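Maltose operon transcriptional repressor (Staphylococcus aureus subsp. aureus Mu50, PDB 3HCW) probably represses the maltose operon as a LacI/GalR-type transcription regulator, the deposited C-terminal part probably binding effector and dimerising. Local coordinates at residues P239-D244 with T277-R282; I135-K140 with I167-E172; P93-G98 with G255-N260. One frame throughout, in Å; residues are numbered along the deposited sequence.

Interaction 1 of 3, residues P239-D244 with T277-R282; sequences PQTCID and TELKIR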
loop_
_atom_site.group_PDB
_atom_site.type_symbol
_atom_site.label_atom_id
_atom_site.label_comp_id
_atom_site.label_asym_id
_atom_site.label_seq_id
_atom_site.Cartn_x
_atom_site.Cartn_y
_atom_site.Cartn_z
ATOM N N PRO A 239 9.286 5.576 -13.042
ATOM C CA PRO A 239 7.939 6.114 -12.829
ATOM C C PRO A 239 6.973 5.774 -13.959
ATOM O O PRO A 239 7.328 5.872 -15.134
ATOM C CB PRO A 239 8.182 7.615 -12.758
ATOM C CG PRO A 239 9.499 7.693 -12.054
ATOM C CD PRO A 239 10.307 6.594 -12.732
ATOM N N GLN A 240 5.767 5.359 -13.589
ATOM C CA GLN A 240 4.846 4.783 -14.564
ATOM C C GLN A 240 3.725 5.705 -15.007
ATOM O O GLN A 240 3.069 6.375 -14.186
ATOM C CB GLN A 240 4.273 3.464 -14.046
ATOM C CG GLN A 240 5.344 2.384 -13.838
ATOM C CD GLN A 240 5.856 1.840 -15.142
ATOM O OE1 GLN A 240 5.077 1.559 -16.046
ATOM N NE2 GLN A 240 7.172 1.684 -15.254
ATOM N N THR A 241 3.528 5.723 -16.321
ATOM C CA THR A 241 2.361 6.315 -16.938
ATOM C C THR A 241 1.163 5.460 -16.552
ATOM O O THR A 241 1.206 4.219 -16.629
ATOM C CB THR A 241 2.547 6.393 -18.443
ATOM O OG1 THR A 241 3.584 7.342 -18.734
ATOM C CG2 THR A 241 1.282 6.811 -19.145
ATOM N N CYS A 242 0.111 6.137 -16.101
ATOM C CA CYS A 242 -1.080 5.437 -15.649
ATOM C C CYS A 242 -2.331 6.279 -15.642
ATOM O O CYS A 242 -2.298 7.514 -15.725
ATOM C CB CYS A 242 -0.879 4.772 -14.277
ATOM S SG CYS A 242 0.082 5.712 -13.128
ATOM N N ILE A 243 -3.445 5.562 -15.609
ATOM C CA ILE A 243 -4.755 6.149 -15.531
ATOM C C ILE A 243 -5.139 6.245 -14.059
ATOM O O ILE A 243 -5.221 5.227 -13.359
ATOM C CB ILE A 243 -5.798 5.280 -16.273
ATOM C CG1 ILE A 243 -5.439 5.122 -17.759
ATOM C CG2 ILE A 243 -7.186 5.870 -16.106
ATOM C CD1 ILE A 243 -5.558 6.423 -18.596
ATOM N N ASP A 244 -5.364 7.474 -13.597
ATOM C CA ASP A 244 -5.884 7.724 -12.258
ATOM C C ASP A 244 -7.406 7.459 -12.238
ATOM O O ASP A 244 -8.159 8.134 -12.913
ATOM C CB ASP A 244 -5.563 9.172 -11.872
ATOM C CG ASP A 244 -6.003 9.528 -10.466
ATOM O OD1 ASP A 244 -6.466 8.638 -9.713
ATOM O OD2 ASP A 244 -5.868 10.718 -10.108
ATOM N N THR A 277 -11.879 9.577 -15.231
ATOM C CA THR A 277 -10.505 9.189 -14.972
ATOM C C THR A 277 -9.532 10.197 -15.601
ATOM O O THR A 277 -9.940 11.101 -16.328
ATOM C CB THR A 277 -10.227 7.782 -15.503
ATOM O OG1 THR A 277 -10.323 7.791 -16.925
ATOM C CG2 THR A 277 -11.225 6.753 -14.916
ATOM N N GLU A 278 -8.247 10.042 -15.311
ATOM C CA GLU A 278 -7.245 10.971 -15.808
ATOM C C GLU A 278 -5.916 10.271 -16.077
ATOM O O GLU A 278 -5.335 9.648 -15.187
ATOM C CB GLU A 278 -7.062 12.127 -14.812
ATOM C CG GLU A 278 -5.925 13.068 -15.139
ATOM C CD GLU A 278 -5.712 14.147 -14.073
ATOM O OE1 GLU A 278 -6.297 14.044 -12.971
ATOM O OE2 GLU A 278 -4.945 15.102 -14.339
ATOM N N LEU A 279 -5.457 10.375 -17.316
ATOM C CA LEU A 279 -4.120 9.958 -17.697
ATOM C C LEU A 279 -3.068 10.844 -17.027
ATOM O O LEU A 279 -3.161 12.070 -17.076
ATOM C CB LEU A 279 -3.969 10.002 -19.226
ATOM C CG LEU A 279 -2.583 9.702 -19.826
ATOM C CD1 LEU A 279 -2.206 8.256 -19.628
ATOM C CD2 LEU A 279 -2.546 10.062 -21.291
ATOM N N LYS A 280 -2.102 10.199 -16.375
ATOM C CA LYS A 280 -0.912 10.843 -15.816
ATOM C C LYS A 280 0.301 10.296 -16.571
ATOM O O LYS A 280 0.671 9.130 -16.389
ATOM C CB LYS A 280 -0.752 10.521 -14.319
ATOM C CG LYS A 280 -1.927 10.882 -13.405
ATOM C CD LYS A 280 -1.770 12.282 -12.813
ATOM C CE LYS A 280 -2.620 12.471 -11.559
ATOM N NZ LYS A 280 -4.082 12.335 -11.829
ATOM N N ILE A 281 0.911 11.132 -17.413
ATOM C CA ILE A 281 2.068 10.736 -18.225
ATOM C C ILE A 281 3.352 10.827 -17.420
ATOM O O ILE A 281 3.641 11.857 -16.804
ATOM C CB ILE A 281 2.187 11.594 -19.497
ATOM C CG1 ILE A 281 0.875 11.521 -20.293
ATOM C CG2 ILE A 281 3.390 11.146 -20.350
ATOM C CD1 ILE A 281 0.741 12.571 -21.410
ATOM N N ARG A 282 4.112 9.735 -17.400
ATOM C CA ARG A 282 5.385 9.703 -16.680
ATOM C C ARG A 282 6.489 9.152 -17.592
ATOM O O ARG A 282 6.279 8.999 -18.794
ATOM C CB ARG A 282 5.252 8.901 -15.373
ATOM C CG ARG A 282 4.259 9.493 -14.361
ATOM C CD ARG A 282 4.594 9.122 -12.916
ATOM N NE ARG A 282 3.619 9.709 -11.984
ATOM C CZ ARG A 282 2.450 9.145 -11.670
ATOM N NH1 ARG A 282 2.108 7.964 -12.188
ATOM N NH2 ARG A 282 1.618 9.760 -10.843
#
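Strands 241-244 and 278-280 form an antiparallel ladder in the LacI-type periplasmic-binding-protein fold, and Arg282, just past the strand, continues the contact. Cys242 pairs with Lys280 and Asp244 with Glu278 as hydrogen-bonded pairs. Ile243 and Leu279 lie between them as a non-hydrogen-bonded pair. Lys280 N reaches Cys242 O at 2.8 Å, and Asp244 N reaches Glu278 O at 2.7 Å. Beyond the ladder, Arg282 N donates to Thr241 OG1 at 2.8 Å in a nearly straight bond (169°). Thr241 OG1 also bonds Thr285. Stretched out as far as NE, Arg282 lays its aliphatic part along Gln240 O and Pro239. Its NH1 meets Gln240 O at 2.7 Å, with the oxygen close to the guanidinium plane. Asp229 forms a salt bridge to NH1, so this nitrogen is gripped from more than one residue. Two kinks in the Lys280 chain bring NZ over to Asp244 OD2 at 3.0 Å, on the anti lone pair. NZ also forms a salt bridge to Glu278 OE1, with a weak hydrogen bond, so the three residues make a network. Lys246 bridges both carboxylates as well, and the two lysines probably offset the repulsion between the acids. On the other face, Ile243 CD1 packs against Leu279 CD1 at 4.0 Å, and Leu122 of helix 115-129 touches both residues. Pro239 also packs on Ser209 of the second subunit. The pairing of 241-244 with 272-280 is the single antiparallel junction in the strand order of this LacI-type fold.

Interaction 2 of 3, residues I135-K140 with I167-E172; sequences IFITEK and IETSNE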
loop_
_atom_site.group_PDB
_atom_site.type_symbol
_atom_site.label_atom_id
_atom_site.label_comp_id
_atom_site.label_asym_id
_atom_site.label_seq_id
_atom_site.Cartn_x
_atom_site.Cartn_y
_atom_site.Cartn_z
ATOM N N ILE A 135 1.063 -5.233 -26.014
ATOM C CA ILE A 135 0.791 -6.371 -25.129
ATOM C C ILE A 135 -0.066 -5.902 -23.950
ATOM O O ILE A 135 0.286 -4.930 -23.275
ATOM C CB ILE A 135 2.107 -7.015 -24.599
ATOM C CG1 ILE A 135 3.018 -7.448 -25.751
ATOM C CG2 ILE A 135 1.806 -8.216 -23.692
ATOM C CD1 ILE A 135 4.514 -7.266 -25.471
ATOM N N PHE A 136 -1.204 -6.565 -23.733
ATOM C CA PHE A 136 -2.011 -6.346 -22.535
ATOM C C PHE A 136 -1.874 -7.534 -21.595
ATOM O O PHE A 136 -2.078 -8.679 -21.994
ATOM C CB PHE A 136 -3.495 -6.128 -22.858
ATOM C CG PHE A 136 -4.287 -5.511 -21.722
ATOM C CD1 PHE A 136 -4.477 -4.121 -21.664
ATOM C CD2 PHE A 136 -4.850 -6.312 -20.717
ATOM C CE1 PHE A 136 -5.207 -3.534 -20.622
ATOM C CE2 PHE A 136 -5.579 -5.740 -19.666
ATOM C CZ PHE A 136 -5.759 -4.346 -19.620
ATOM N N ILE A 137 -1.542 -7.247 -20.341
ATOM C CA ILE A 137 -1.382 -8.288 -19.339
ATOM C C ILE A 137 -2.500 -8.194 -18.298
ATOM O O ILE A 137 -2.726 -7.141 -17.706
ATOM C CB ILE A 137 0.027 -8.245 -18.689
ATOM C CG1 ILE A 137 1.113 -8.290 -19.769
ATOM C CG2 ILE A 137 0.202 -9.394 -17.705
ATOM C CD1 ILE A 137 2.531 -8.409 -19.239
ATOM N N THR A 138 -3.210 -9.298 -18.098
ATOM C CA THR A 138 -4.335 -9.323 -17.169
ATOM C C THR A 138 -4.246 -10.456 -16.131
ATOM O O THR A 138 -3.399 -11.354 -16.237
ATOM C CB THR A 138 -5.705 -9.323 -17.922
ATOM O OG1 THR A 138 -6.759 -9.028 -16.998
ATOM C CG2 THR A 138 -5.976 -10.660 -18.622
ATOM N N GLU A 139 -5.107 -10.372 -15.119
ATOM C CA GLU A 139 -5.218 -11.369 -14.055
ATOM C C GLU A 139 -6.422 -12.264 -14.278
ATOM O O GLU A 139 -7.403 -11.851 -14.882
ATOM C CB GLU A 139 -5.403 -10.680 -12.703
ATOM C CG GLU A 139 -4.131 -10.438 -11.914
ATOM C CD GLU A 139 -4.374 -9.581 -10.676
ATOM O OE1 GLU A 139 -5.025 -8.512 -10.791
ATOM O OE2 GLU A 139 -3.905 -9.978 -9.584
ATOM N N LYS A 140 -6.352 -13.475 -13.740
ATOM C CA LYS A 140 -7.440 -14.441 -13.832
ATOM C C LYS A 140 -8.693 -14.010 -13.058
ATOM O O LYS A 140 -8.646 -13.118 -12.200
ATOM C CB LYS A 140 -6.966 -15.822 -13.365
ATOM C CG LYS A 140 -5.470 -16.049 -13.547
ATOM C CD LYS A 140 -5.191 -17.383 -14.208
ATOM C CE LYS A 140 -3.717 -17.517 -14.533
ATOM N NZ LYS A 140 -3.484 -18.240 -15.815
ATOM N N ILE A 167 -2.175 -11.479 -22.586
ATOM C CA ILE A 167 -1.600 -12.500 -21.720
ATOM C C ILE A 167 -2.372 -12.485 -20.410
ATOM O O ILE A 167 -2.491 -11.441 -19.764
ATOM C CB ILE A 167 -0.098 -12.251 -21.426
ATOM C CG1 ILE A 167 0.734 -12.336 -22.711
ATOM C CG2 ILE A 167 0.427 -13.223 -20.343
ATOM C CD1 ILE A 167 2.168 -11.858 -22.549
ATOM N N GLU A 168 -2.913 -13.641 -20.039
ATOM C CA GLU A 168 -3.545 -13.815 -18.744
ATOM C C GLU A 168 -2.589 -14.585 -17.842
ATOM O O GLU A 168 -2.077 -15.643 -18.210
ATOM C CB GLU A 168 -4.859 -14.564 -18.891
ATOM C CG GLU A 168 -5.796 -14.392 -17.720
ATOM C CD GLU A 168 -7.003 -15.297 -17.831
ATOM O OE1 GLU A 168 -6.820 -16.535 -17.838
ATOM O OE2 GLU A 168 -8.133 -14.770 -17.905
ATOM N N THR A 169 -2.338 -14.045 -16.660
ATOM C CA THR A 169 -1.325 -14.614 -15.792
ATOM C C THR A 169 -1.731 -14.511 -14.340
ATOM O O THR A 169 -2.557 -13.666 -13.982
ATOM C CB THR A 169 0.051 -13.931 -16.019
ATOM O OG1 THR A 169 1.038 -14.512 -15.154
ATOM C CG2 THR A 169 -0.036 -12.433 -15.763
ATOM N N SER A 170 -1.175 -15.392 -13.510
ATOM C CA SER A 170 -1.237 -15.211 -12.062
ATOM C C SER A 170 -0.078 -14.298 -11.656
ATOM O O SER A 170 0.884 -14.141 -12.409
ATOM C CB SER A 170 -1.097 -16.556 -11.361
ATOM O OG SER A 170 0.146 -17.153 -11.699
ATOM N N ASN A 171 -0.156 -13.732 -10.455
ATOM C CA ASN A 171 0.921 -12.897 -9.891
ATOM C C ASN A 171 2.236 -13.609 -9.497
ATOM O O ASN A 171 3.136 -12.973 -8.942
ATOM C CB ASN A 171 0.386 -12.103 -8.685
ATOM C CG ASN A 171 -0.075 -13.004 -7.525
ATOM O OD1 ASN A 171 -0.137 -14.236 -7.649
ATOM N ND2 ASN A 171 -0.405 -12.379 -6.390
ATOM N N GLU A 172 2.338 -14.913 -9.764
ATOM C CA GLU A 172 3.516 -15.701 -9.379
ATOM C C GLU A 172 4.742 -15.327 -10.211
ATOM O O GLU A 172 4.692 -15.345 -11.442
ATOM C CB GLU A 172 3.247 -17.205 -9.509
ATOM C CG GLU A 172 1.952 -17.700 -8.857
ATOM C CD GLU A 172 1.528 -19.094 -9.336
ATOM O OE1 GLU A 172 2.308 -20.060 -9.161
ATOM O OE2 GLU A 172 0.404 -19.225 -9.877
HETATM O O HOH W 1 -0.756 -17.855 -15.924
#
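Ile167, Lys140 and Glu168 dominate this parallel strand pairing, part of the beta-alpha-beta unit of strand 133-139, helix 144-159 and strand 163-169. Both backbone polar atoms of Ile167 bond to the neighbouring strand. Its N donates to Phe136 O at 2.9 Å, and its O accepts from Thr138 N at 2.8 Å. Both bonds are close to straight. Its side chain turns to the face of Ile137, where CD1 meets Ile135 CG2 at 3.8 Å. Further on, Ile137 CG2 packs on Thr169 CG2, and helix 173-187 covers Thr169. Glu168 points to the other face. The Glu168 methylene CG, set opposite the backbone N (chi1 -160°), lies against Thr138 CG2 at 3.8 Å. Thr138 OG1 turns instead to Ser146 of the crossover helix. The Glu168 carboxylate passes near Lys140, but OE1 stays 4.3 Å from NZ, too far for a salt bridge. Lys140, at the end of 135-140, reaches across 167-172. A kinked chain lays its methylenes alongside the backbone of Thr169 and Ser170. Lys140 CE stands 3.5 Å from Ser170 N. Lys140 NZ donates to a water at 2.8 Å, and that water makes a weak bond to Glu168 O.

Interaction 3 of 3, residues P93-G98 with G255-N260; sequences PFIVIG and GSAILN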
loop_
_atom_site.group_PDB
_atom_site.type_symbol
_atom_site.label_atom_id
_atom_site.label_comp_id
_atom_site.label_asym_id
_atom_site.label_seq_id
_atom_site.Cartn_x
_atom_site.Cartn_y
_atom_site.Cartn_z
ATOM N N PRO A 93 -30.739 -3.749 1.156
ATOM C CA PRO A 93 -30.356 -2.593 0.335
ATOM C C PRO A 93 -28.857 -2.612 0.080
ATOM O O PRO A 93 -28.090 -2.941 0.994
ATOM C CB PRO A 93 -30.712 -1.395 1.224
ATOM C CG PRO A 93 -31.704 -1.920 2.204
ATOM C CD PRO A 93 -31.255 -3.323 2.469
ATOM N N PHE A 94 -28.443 -2.298 -1.149
ATOM C CA PHE A 94 -27.015 -2.277 -1.482
ATOM C C PHE A 94 -26.594 -1.341 -2.614
ATOM O O PHE A 94 -27.414 -0.872 -3.396
ATOM C CB PHE A 94 -26.438 -3.695 -1.694
ATOM C CG PHE A 94 -26.991 -4.429 -2.883
ATOM C CD1 PHE A 94 -28.143 -5.200 -2.766
ATOM C CD2 PHE A 94 -26.329 -4.401 -4.104
ATOM C CE1 PHE A 94 -28.652 -5.904 -3.850
ATOM C CE2 PHE A 94 -26.832 -5.104 -5.199
ATOM C CZ PHE A 94 -27.995 -5.858 -5.069
ATOM N N ILE A 95 -25.290 -1.080 -2.660
ATOM C CA ILE A 95 -24.629 -0.407 -3.773
ATOM C C ILE A 95 -23.624 -1.396 -4.352
ATOM O O ILE A 95 -23.154 -2.288 -3.646
ATOM C CB ILE A 95 -23.943 0.930 -3.304
ATOM C CG1 ILE A 95 -24.717 2.132 -3.814
ATOM C CG2 ILE A 95 -22.550 1.093 -3.843
ATOM C CD1 ILE A 95 -26.089 2.242 -3.274
ATOM N N VAL A 96 -23.324 -1.266 -5.641
ATOM C CA VAL A 96 -22.240 -2.026 -6.243
ATOM C C VAL A 96 -21.211 -1.059 -6.791
ATOM O O VAL A 96 -21.545 -0.125 -7.515
ATOM C CB VAL A 96 -22.737 -2.957 -7.370
ATOM C CG1 VAL A 96 -21.579 -3.763 -7.966
ATOM C CG2 VAL A 96 -23.824 -3.897 -6.856
ATOM N N ILE A 97 -19.957 -1.263 -6.426
ATOM C CA ILE A 97 -18.895 -0.574 -7.114
ATOM C C ILE A 97 -18.449 -1.447 -8.288
ATOM O O ILE A 97 -17.826 -2.501 -8.100
ATOM C CB ILE A 97 -17.744 -0.191 -6.183
ATOM C CG1 ILE A 97 -18.282 0.682 -5.045
ATOM C CG2 ILE A 97 -16.658 0.547 -6.960
ATOM C CD1 ILE A 97 -17.215 1.274 -4.171
ATOM N N GLY A 98 -18.816 -1.002 -9.494
ATOM C CA GLY A 98 -18.503 -1.698 -10.743
ATOM C C GLY A 98 -19.590 -1.512 -11.790
ATOM O O GLY A 98 -20.437 -0.618 -11.665
ATOM N N GLY A 255 -20.551 5.804 -0.686
ATOM C CA GLY A 255 -20.965 6.159 0.675
ATOM C C GLY A 255 -22.163 7.090 0.697
ATOM O O GLY A 255 -23.123 6.864 1.436
ATOM N N SER A 256 -22.108 8.133 -0.127
ATOM C CA SER A 256 -23.239 9.050 -0.302
ATOM C C SER A 256 -24.496 8.366 -0.833
ATOM O O SER A 256 -25.585 8.604 -0.312
ATOM C CB SER A 256 -22.845 10.203 -1.214
ATOM O OG SER A 256 -21.868 11.005 -0.573
ATOM N N ALA A 257 -24.332 7.516 -1.854
ATOM C CA ALA A 257 -25.452 6.792 -2.476
ATOM C C ALA A 257 -26.201 5.905 -1.486
ATOM O O ALA A 257 -27.421 5.942 -1.436
ATOM C CB ALA A 257 -24.977 5.952 -3.655
ATOM N N ILE A 258 -25.466 5.117 -0.704
ATOM C CA ILE A 258 -26.086 4.165 0.220
ATOM C C ILE A 258 -26.823 4.888 1.361
ATOM O O ILE A 258 -27.899 4.451 1.780
ATOM C CB ILE A 258 -25.073 3.085 0.712
ATOM C CG1 ILE A 258 -25.786 1.888 1.359
ATOM C CG2 ILE A 258 -23.999 3.689 1.620
ATOM C CD1 ILE A 258 -26.819 1.172 0.449
ATOM N N LEU A 259 -26.255 6.013 1.806
ATOM C CA LEU A 259 -26.854 6.893 2.804
ATOM C C LEU A 259 -28.158 7.483 2.305
ATOM O O LEU A 259 -29.126 7.586 3.059
ATOM C CB LEU A 259 -25.892 8.028 3.146
ATOM C CG LEU A 259 -25.037 7.979 4.416
ATOM C CD1 LEU A 259 -24.664 6.559 4.854
ATOM C CD2 LEU A 259 -23.799 8.870 4.246
ATOM N N ASN A 260 -28.174 7.854 1.026
ATOM C CA ASN A 260 -29.350 8.423 0.385
ATOM C C ASN A 260 -30.449 7.378 0.209
ATOM O O ASN A 260 -31.627 7.679 0.390
ATOM C CB ASN A 260 -28.983 9.071 -0.956
ATOM C CG ASN A 260 -28.198 10.390 -0.798
ATOM O OD1 ASN A 260 -27.807 11.001 -1.791
ATOM N ND2 ASN A 260 -27.962 10.820 0.441
#
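Ile95 of strand 94-97 fits against Ala257 and Ile258 of helix 247-263, a helix-on-sheet contact in the N-terminal subdomain of the LacI-type fold, to which this helix returns from later in the chain. The strand and the helix segment run nearly antiparallel, at 161°, with axes 8.3 Å apart. No hydrogen bond crosses between them. Ile95 points at the helix, and its CG1 meets Ala257 CB at 3.8 Å. Its CD1 continues past that methyl to Ile258, whose own CD1 is 3.9 Å away. Ile258 leaves the helix beside the strand rather than straight at it. CG1 lies anti to the backbone N (chi1 -165°), and this carries CD1 along to the backbone of Phe94. In the second shell, Ile73 of strand 71-74 touches both Ile95 and Ile258. Ile111 of strand 110-113 touches both Ile95 and Ala257. Thus the neighbouring strands flank the contact and continue its apolar layer. The backbone of Ile95 is hydrogen-bonded to Phe72 and Leu74 of strand 71-74, which fixes its place in the sheet. Phe94 turns the other way and stacks on Phe108. Phe94 CA still lies 4.0 Å from Ile258 CD1.

Interaction 3 lies in the N-terminal subdomain and interactions 1 and 2 in the C-terminal one, and the strand order runs on continuously from one to the other. Interactions 1 and 2 lie about 20 Å apart between centres, and interaction 3 lies about 28 and 30 Å from them. None touches another. Along the chain, interaction 2 closes before interaction 1 opens, and it is nested within the loop closed by interaction 3. Interactions 1 and 3 cross: strand 241-244 leads into helix 247-263, which lies on strand 94-97, and the chain then returns through strand 272-280. The chain therefore passes between the halves more than once, as in LacI-type regulators, where effector binding probably alters their relative placement.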